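Local structure of 11R-lipoxygenase (Gersemia fruticosa, 3VF1) at residues 318-329 against 447-456. The protein probably oxygenates polyunsaturated fatty acids with molecular oxygen at a non-heme iron centre, as a calcium-dependent 11R-lipoxygenase. Residues are numbered along the deposited sequence; the frame is centred on the assembly and turned at random.
Sequences PTMDTPEDKRYI and DKVLSIGGGG
Arg327 meets Ser451 at its root and the carbonyl oxygens of Asp447 and Leu450 at its tip. Its CB lies 3.5 Å from Ser451 CB; CG passes over Ser451 CA, and CD comes up against both that atom and Leu450 O. Because CG stands anti to the carbonyl carbon (chi1 -55°) and the chain then runs extended to NE, the guanidinium brings its edge to the two carbonyls. There Arg327 NH1 donates twice, to Leu450 O at 2.6 Å and to Asp447 O at 2.8 Å. Both bonds are bent, about 145° at the hydrogen, and each carbonyl is approached from above its plane rather than on a lone pair.

Leu450 O also closes the type I turn Leu450-Gly453, taking Gly453 N from the opposite face. Paired backbone bonds, Thr322 N to Asp325 O and Asp325 N to Thr322 O, mark 318-329 as a short, weakly bonded beta-hairpin, docked on the segment from Asp447 to the turn, within the lipoxygenase domain; the Leu450 side chain packs on Gln385 and Met389 of helix 369-410, about 9 Å from the side chain of the iron ligand His392. On the hairpin side Arg327 grips Asp325 side-on through NE and NH2, with Arg327 NH2 to Asp325 OD2 at 2.9 Å, a salt bridge. Met320 SD sits 3.7 Å above the plane of the Arg327 guanidinium, over its centre. A leucine here in place of the arginine would probably leave Asp325 without its counter-charge and the carbonyls of Asp447 and Leu450 without the NH1 donor they share.

Beside this, Met320 N bonds to Ser451 O, nearly in line with the carbonyl (C=O...N 163°), while Met320 CE reaches 3.4 Å from Gly454 N. That same nitrogen donates to Asp447 OD1, which Gln457 NE2 also binds. Ser451 OG makes a weak hydrogen bond to Tyr328 O at 3.1 Å.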
ATOM      1  N   PRO A 318     -19.325  -4.185 -16.659  1.00 34.49           N
ATOM      2  CA  PRO A 318     -20.321  -3.168 -17.010  1.00 35.01           C
ATOM      3  C   PRO A 318     -19.904  -1.759 -16.603  1.00 33.52           C
ATOM      4  O   PRO A 318     -19.231  -1.579 -15.590  1.00 32.50           O
ATOM      5  CB  PRO A 318     -21.551  -3.600 -16.208  1.00 33.48           C
ATOM      6  CG  PRO A 318     -20.987  -4.288 -15.021  1.00 34.23           C
ATOM      7  CD  PRO A 318     -19.756  -5.000 -15.510  1.00 34.92           C
ATOM      8  N   THR A 319     -20.310  -0.772 -17.396  1.00 34.22           N
ATOM      9  CA  THR A 319     -20.036   0.625 -17.089  1.00 33.13           C
ATOM     10  C   THR A 319     -21.321   1.309 -16.641  1.00 34.09           C
ATOM     11  O   THR A 319     -22.417   0.814 -16.902  1.00 37.38           O
ATOM     12  CB  THR A 319     -19.469   1.361 -18.311  1.00 34.23           C
ATOM     13  OG1 THR A 319     -20.352   1.184 -19.425  1.00 35.54           O
ATOM     14  CG2 THR A 319     -18.091   0.822 -18.667  1.00 31.03           C
ATOM     15  N   MET A 320     -21.187   2.444 -15.965  1.00 34.34           N
ATOM     16  CA  MET A 320     -22.347   3.131 -15.412  1.00 37.56           C
ATOM     17  C   MET A 320     -23.358   3.456 -16.501  1.00 39.89           C
ATOM     18  O   MET A 320     -23.008   3.996 -17.551  1.00 36.69           O
ATOM     19  CB  MET A 320     -21.933   4.414 -14.693  1.00 39.22           C
ATOM     20  CG  MET A 320     -23.086   5.090 -13.968  1.00 40.54           C
ATOM     21  SD  MET A 320     -22.549   6.267 -12.718  1.00 55.73           S
ATOM     22  CE  MET A 320     -21.819   5.160 -11.517  1.00 49.47           C
ATOM     23  N   ASP A 321     -24.617   3.122 -16.237  1.00 42.87           N
ATOM     24  CA  ASP A 321     -25.692   3.359 -17.190  1.00 45.98           C
ATOM     25  C   ASP A 321     -26.946   3.843 -16.471  1.00 48.22           C
ATOM     26  O   ASP A 321     -27.844   3.059 -16.165  1.00 48.92           O
ATOM     27  CB  ASP A 321     -26.002   2.082 -17.974  1.00 47.76           C
ATOM     28  CG  ASP A 321     -26.983   2.314 -19.106  1.00 53.53           C
ATOM     29  OD1 ASP A 321     -27.627   3.385 -19.133  1.00 53.47           O
ATOM     30  OD2 ASP A 321     -27.111   1.423 -19.972  1.00 60.35           O
ATOM     31  N   THR A 322     -26.995   5.141 -16.198  1.00 47.29           N
ATOM     32  CA  THR A 322     -28.173   5.761 -15.613  1.00 46.21           C
ATOM     33  C   THR A 322     -28.642   6.872 -16.543  1.00 52.09           C
ATOM     34  O   THR A 322     -27.880   7.331 -17.393  1.00 53.54           O
ATOM     35  CB  THR A 322     -27.878   6.350 -14.221  1.00 48.63           C
ATOM     36  OG1 THR A 322     -26.984   7.464 -14.345  1.00 46.51           O
ATOM     37  CG2 THR A 322     -27.256   5.298 -13.314  1.00 46.44           C
ATOM     38  N   PRO A 323     -29.901   7.306 -16.391  1.00 55.96           N
ATOM     39  CA  PRO A 323     -30.445   8.348 -17.268  1.00 53.64           C
ATOM     40  C   PRO A 323     -29.585   9.610 -17.299  1.00 57.27           C
ATOM     41  O   PRO A 323     -29.421  10.210 -18.361  1.00 60.12           O
ATOM     42  CB  PRO A 323     -31.809   8.652 -16.643  1.00 53.88           C
ATOM     43  CG  PRO A 323     -32.186   7.403 -15.930  1.00 53.13           C
ATOM     44  CD  PRO A 323     -30.900   6.821 -15.421  1.00 55.22           C
ATOM     45  N   GLU A 324     -29.039   9.999 -16.150  1.00 53.56           N
ATOM     46  CA  GLU A 324     -28.306  11.258 -16.036  1.00 57.65           C
ATOM     47  C   GLU A 324     -26.789  11.083 -16.079  1.00 56.01           C
ATOM     48  O   GLU A 324     -26.051  12.068 -16.101  1.00 55.21           O
ATOM     49  CB  GLU A 324     -28.694  11.969 -14.739  1.00 64.97           C
ATOM     50  CG  GLU A 324     -30.150  12.399 -14.678  1.00 73.00           C
ATOM     51  CD  GLU A 324     -30.491  13.451 -15.714  1.00 80.80           C
ATOM     52  OE1 GLU A 324     -29.557  14.043 -16.295  1.00 81.21           O
ATOM     53  OE2 GLU A 324     -31.695  13.685 -15.948  1.00 85.82           O
ATOM     54  N   ASP A 325     -26.322   9.838 -16.090  1.00 52.07           N
ATOM     55  CA  ASP A 325     -24.888   9.572 -16.071  1.00 44.76           C
ATOM     56  C   ASP A 325     -24.560   8.271 -16.792  1.00 42.90           C
ATOM     57  O   ASP A 325     -24.789   7.183 -16.266  1.00 39.92           O
ATOM     58  CB  ASP A 325     -24.382   9.512 -14.627  1.00 45.93           C
ATOM     59  CG  ASP A 325     -22.879   9.683 -14.526  1.00 46.92           C
ATOM     60  OD1 ASP A 325     -22.184   9.487 -15.546  1.00 48.04           O
ATOM     61  OD2 ASP A 325     -22.390  10.012 -13.424  1.00 45.37           O
ATOM     62  N   LYS A 326     -24.022   8.392 -18.002  1.00 42.20           N
ATOM     63  CA  LYS A 326     -23.621   7.230 -18.785  1.00 41.95           C
ATOM     64  C   LYS A 326     -22.133   7.302 -19.101  1.00 38.83           C
ATOM     65  O   LYS A 326     -21.642   8.316 -19.602  1.00 36.10           O
ATOM     66  CB  LYS A 326     -24.423   7.151 -20.084  1.00 43.12           C
ATOM     67  CG  LYS A 326     -25.920   7.008 -19.880  1.00 52.78           C
ATOM     68  CD  LYS A 326     -26.628   6.673 -21.184  1.00 55.78           C
ATOM     69  CE  LYS A 326     -28.124   6.489 -20.979  1.00 59.74           C
ATOM     70  NZ  LYS A 326     -28.801   7.753 -20.570  1.00 64.19           N
ATOM     71  N   ARG A 327     -21.419   6.222 -18.806  1.00 34.20           N
ATOM     72  CA  ARG A 327     -19.984   6.168 -19.039  1.00 32.08           C
ATOM     73  C   ARG A 327     -19.638   4.959 -19.895  1.00 31.62           C
ATOM     74  O   ARG A 327     -20.402   3.995 -19.965  1.00 31.16           O
ATOM     75  CB  ARG A 327     -19.234   6.114 -17.709  1.00 30.77           C
ATOM     76  CG  ARG A 327     -19.591   7.256 -16.776  1.00 33.00           C
ATOM     77  CD  ARG A 327     -19.023   7.053 -15.386  1.00 33.02           C
ATOM     78  NE  ARG A 327     -19.561   8.026 -14.443  1.00 35.52           N
ATOM     79  CZ  ARG A 327     -19.330   8.009 -13.135  1.00 38.12           C
ATOM     80  NH1 ARG A 327     -18.567   7.065 -12.602  1.00 39.94           N
ATOM     81  NH2 ARG A 327     -19.866   8.938 -12.358  1.00 41.75           N
ATOM     82  N   TYR A 328     -18.483   5.015 -20.546  1.00 29.48           N
ATOM     83  CA  TYR A 328     -18.091   3.969 -21.477  1.00 30.10           C
ATOM     84  C   TYR A 328     -16.643   3.551 -21.278  1.00 29.05           C
ATOM     85  O   TYR A 328     -15.831   4.305 -20.741  1.00 29.73           O
ATOM     86  CB  TYR A 328     -18.291   4.451 -22.914  1.00 31.00           C
ATOM     87  CG  TYR A 328     -19.700   4.903 -23.208  1.00 34.54           C
ATOM     88  CD1 TYR A 328     -20.111   6.194 -22.906  1.00 34.17           C
ATOM     89  CD2 TYR A 328     -20.622   4.039 -23.783  1.00 34.25           C
ATOM     90  CE1 TYR A 328     -21.401   6.611 -23.169  1.00 35.01           C
ATOM     91  CE2 TYR A 328     -21.914   4.449 -24.051  1.00 37.48           C
ATOM     92  CZ  TYR A 328     -22.297   5.736 -23.741  1.00 34.98           C
ATOM     93  OH  TYR A 328     -23.582   6.151 -24.003  1.00 42.30           O
ATOM     94  N   ILE A 329     -16.338   2.335 -21.713  1.00 28.73           N
ATOM     95  CA  ILE A 329     -14.978   1.826 -21.709  1.00 30.03           C
ATOM     96  C   ILE A 329     -14.890   0.736 -22.764  1.00 30.10           C
ATOM     97  O   ILE A 329     -15.898   0.135 -23.129  1.00 30.80           O
ATOM     98  CB  ILE A 329     -14.581   1.243 -20.333  1.00 28.97           C
ATOM     99  CG1 ILE A 329     -13.060   1.253 -20.160  1.00 28.00           C
ATOM    100  CG2 ILE A 329     -15.124  -0.174 -20.170  1.00 26.75           C
ATOM    101  CD1 ILE A 329     -12.447   2.640 -20.117  1.00 28.87           C
ATOM    102  N   ASP A 447     -16.648   5.046  -7.528  1.00 41.21           N
ATOM    103  CA  ASP A 447     -17.926   5.015  -8.224  1.00 39.10           C
ATOM    104  C   ASP A 447     -18.213   6.336  -8.935  1.00 37.56           C
ATOM    105  O   ASP A 447     -18.919   6.365  -9.943  1.00 41.05           O
ATOM    106  CB  ASP A 447     -19.048   4.707  -7.229  1.00 44.57           C
ATOM    107  CG  ASP A 447     -20.308   4.207  -7.904  1.00 47.31           C
ATOM    108  OD1 ASP A 447     -20.378   2.999  -8.212  1.00 44.31           O
ATOM    109  OD2 ASP A 447     -21.234   5.020  -8.114  1.00 53.08           O
ATOM    110  N   LYS A 448     -17.661   7.426  -8.413  1.00 37.61           N
ATOM    111  CA  LYS A 448     -17.938   8.760  -8.945  1.00 36.41           C
ATOM    112  C   LYS A 448     -17.013   9.189 -10.088  1.00 37.24           C
ATOM    113  O   LYS A 448     -17.327  10.132 -10.813  1.00 38.60           O
ATOM    114  CB  LYS A 448     -17.851   9.806  -7.828  1.00 36.90           C
ATOM    115  CG  LYS A 448     -18.891   9.655  -6.730  1.00 39.06           C
ATOM    116  CD  LYS A 448     -18.918  10.887  -5.837  1.00 46.78           C
ATOM    117  CE  LYS A 448     -19.880  10.728  -4.670  1.00 48.43           C
ATOM    118  NZ  LYS A 448     -19.334   9.843  -3.605  1.00 55.36           N
ATOM    119  N   VAL A 449     -15.877   8.512 -10.251  1.00 37.33           N
ATOM    120  CA  VAL A 449     -14.874   8.955 -11.223  1.00 33.14           C
ATOM    121  C   VAL A 449     -14.552   7.929 -12.314  1.00 30.91           C
ATOM    122  O   VAL A 449     -14.086   8.297 -13.390  1.00 33.81           O
ATOM    123  CB  VAL A 449     -13.555   9.347 -10.520  1.00 34.34           C
ATOM    124  CG1 VAL A 449     -13.821  10.375  -9.433  1.00 34.05           C
ATOM    125  CG2 VAL A 449     -12.865   8.120  -9.943  1.00 33.94           C
ATOM    126  N   LEU A 450     -14.789   6.652 -12.036  1.00 33.15           N
ATOM    127  CA  LEU A 450     -14.481   5.598 -12.995  1.00 30.57           C
ATOM    128  C   LEU A 450     -15.682   5.289 -13.879  1.00 32.53           C
ATOM    129  O   LEU A 450     -16.822   5.330 -13.422  1.00 32.74           O
ATOM    130  CB  LEU A 450     -14.052   4.325 -12.265  1.00 34.44           C
ATOM    131  CG  LEU A 450     -12.764   4.408 -11.446  1.00 32.74           C
ATOM    132  CD1 LEU A 450     -12.509   3.079 -10.756  1.00 33.52           C
ATOM    133  CD2 LEU A 450     -11.587   4.796 -12.327  1.00 31.81           C
ATOM    134  N   SER A 451     -15.424   4.973 -15.145  1.00 32.95           N
ATOM    135  CA  SER A 451     -16.502   4.621 -16.063  1.00 31.32           C
ATOM    136  C   SER A 451     -17.065   3.240 -15.742  1.00 32.38           C
ATOM    137  O   SER A 451     -18.217   2.949 -16.059  1.00 33.57           O
ATOM    138  CB  SER A 451     -16.033   4.691 -17.518  1.00 30.14           C
ATOM    139  OG  SER A 451     -14.968   3.797 -17.765  1.00 37.67           O
ATOM    140  N   ILE A 452     -16.257   2.392 -15.108  1.00 33.53           N
ATOM    141  CA  ILE A 452     -16.748   1.093 -14.651  1.00 33.78           C
ATOM    142  C   ILE A 452     -17.439   1.228 -13.299  1.00 32.51           C
ATOM    143  O   ILE A 452     -17.818   0.231 -12.686  1.00 31.64           O
ATOM    144  CB  ILE A 452     -15.631   0.028 -14.550  1.00 32.25           C
ATOM    145  CG1 ILE A 452     -14.633   0.381 -13.443  1.00 29.37           C
ATOM    146  CG2 ILE A 452     -14.934  -0.135 -15.896  1.00 33.03           C
ATOM    147  CD1 ILE A 452     -13.588  -0.687 -13.207  1.00 30.37           C
ATOM    148  N   GLY A 453     -17.595   2.464 -12.836  1.00 34.39           N
ATOM    149  CA  GLY A 453     -18.370   2.730 -11.639  1.00 35.73           C
ATOM    150  C   GLY A 453     -19.802   2.288 -11.854  1.00 38.65           C
ATOM    151  O   GLY A 453     -20.240   2.113 -12.992  1.00 34.44           O
ATOM    152  N   GLY A 454     -20.533   2.105 -10.762  1.00 41.32           N
ATOM    153  CA  GLY A 454     -21.898   1.621 -10.834  1.00 37.04           C
ATOM    154  C   GLY A 454     -21.997   0.160 -10.438  1.00 40.66           C
ATOM    155  O   GLY A 454     -23.070  -0.437 -10.516  1.00 40.82           O
ATOM    156  N   GLY A 455     -20.873  -0.416 -10.016  1.00 40.10           N
ATOM    157  CA  GLY A 455     -20.839  -1.798  -9.573  1.00 38.22           C
ATOM    158  C   GLY A 455     -19.693  -2.589 -10.175  1.00 34.35           C
ATOM    159  O   GLY A 455     -19.205  -3.541  -9.573  1.00 35.00           O
ATOM    160  N   GLY A 456     -19.263  -2.195 -11.369  1.00 33.63           N
ATOM    161  CA  GLY A 456     -18.217  -2.910 -12.077  1.00 28.57           C
ATOM    162  C   GLY A 456     -16.854  -2.844 -11.410  1.00 33.28           C
ATOM    163  O   GLY A 456     -16.017  -3.720 -11.618  1.00 35.34           O
TER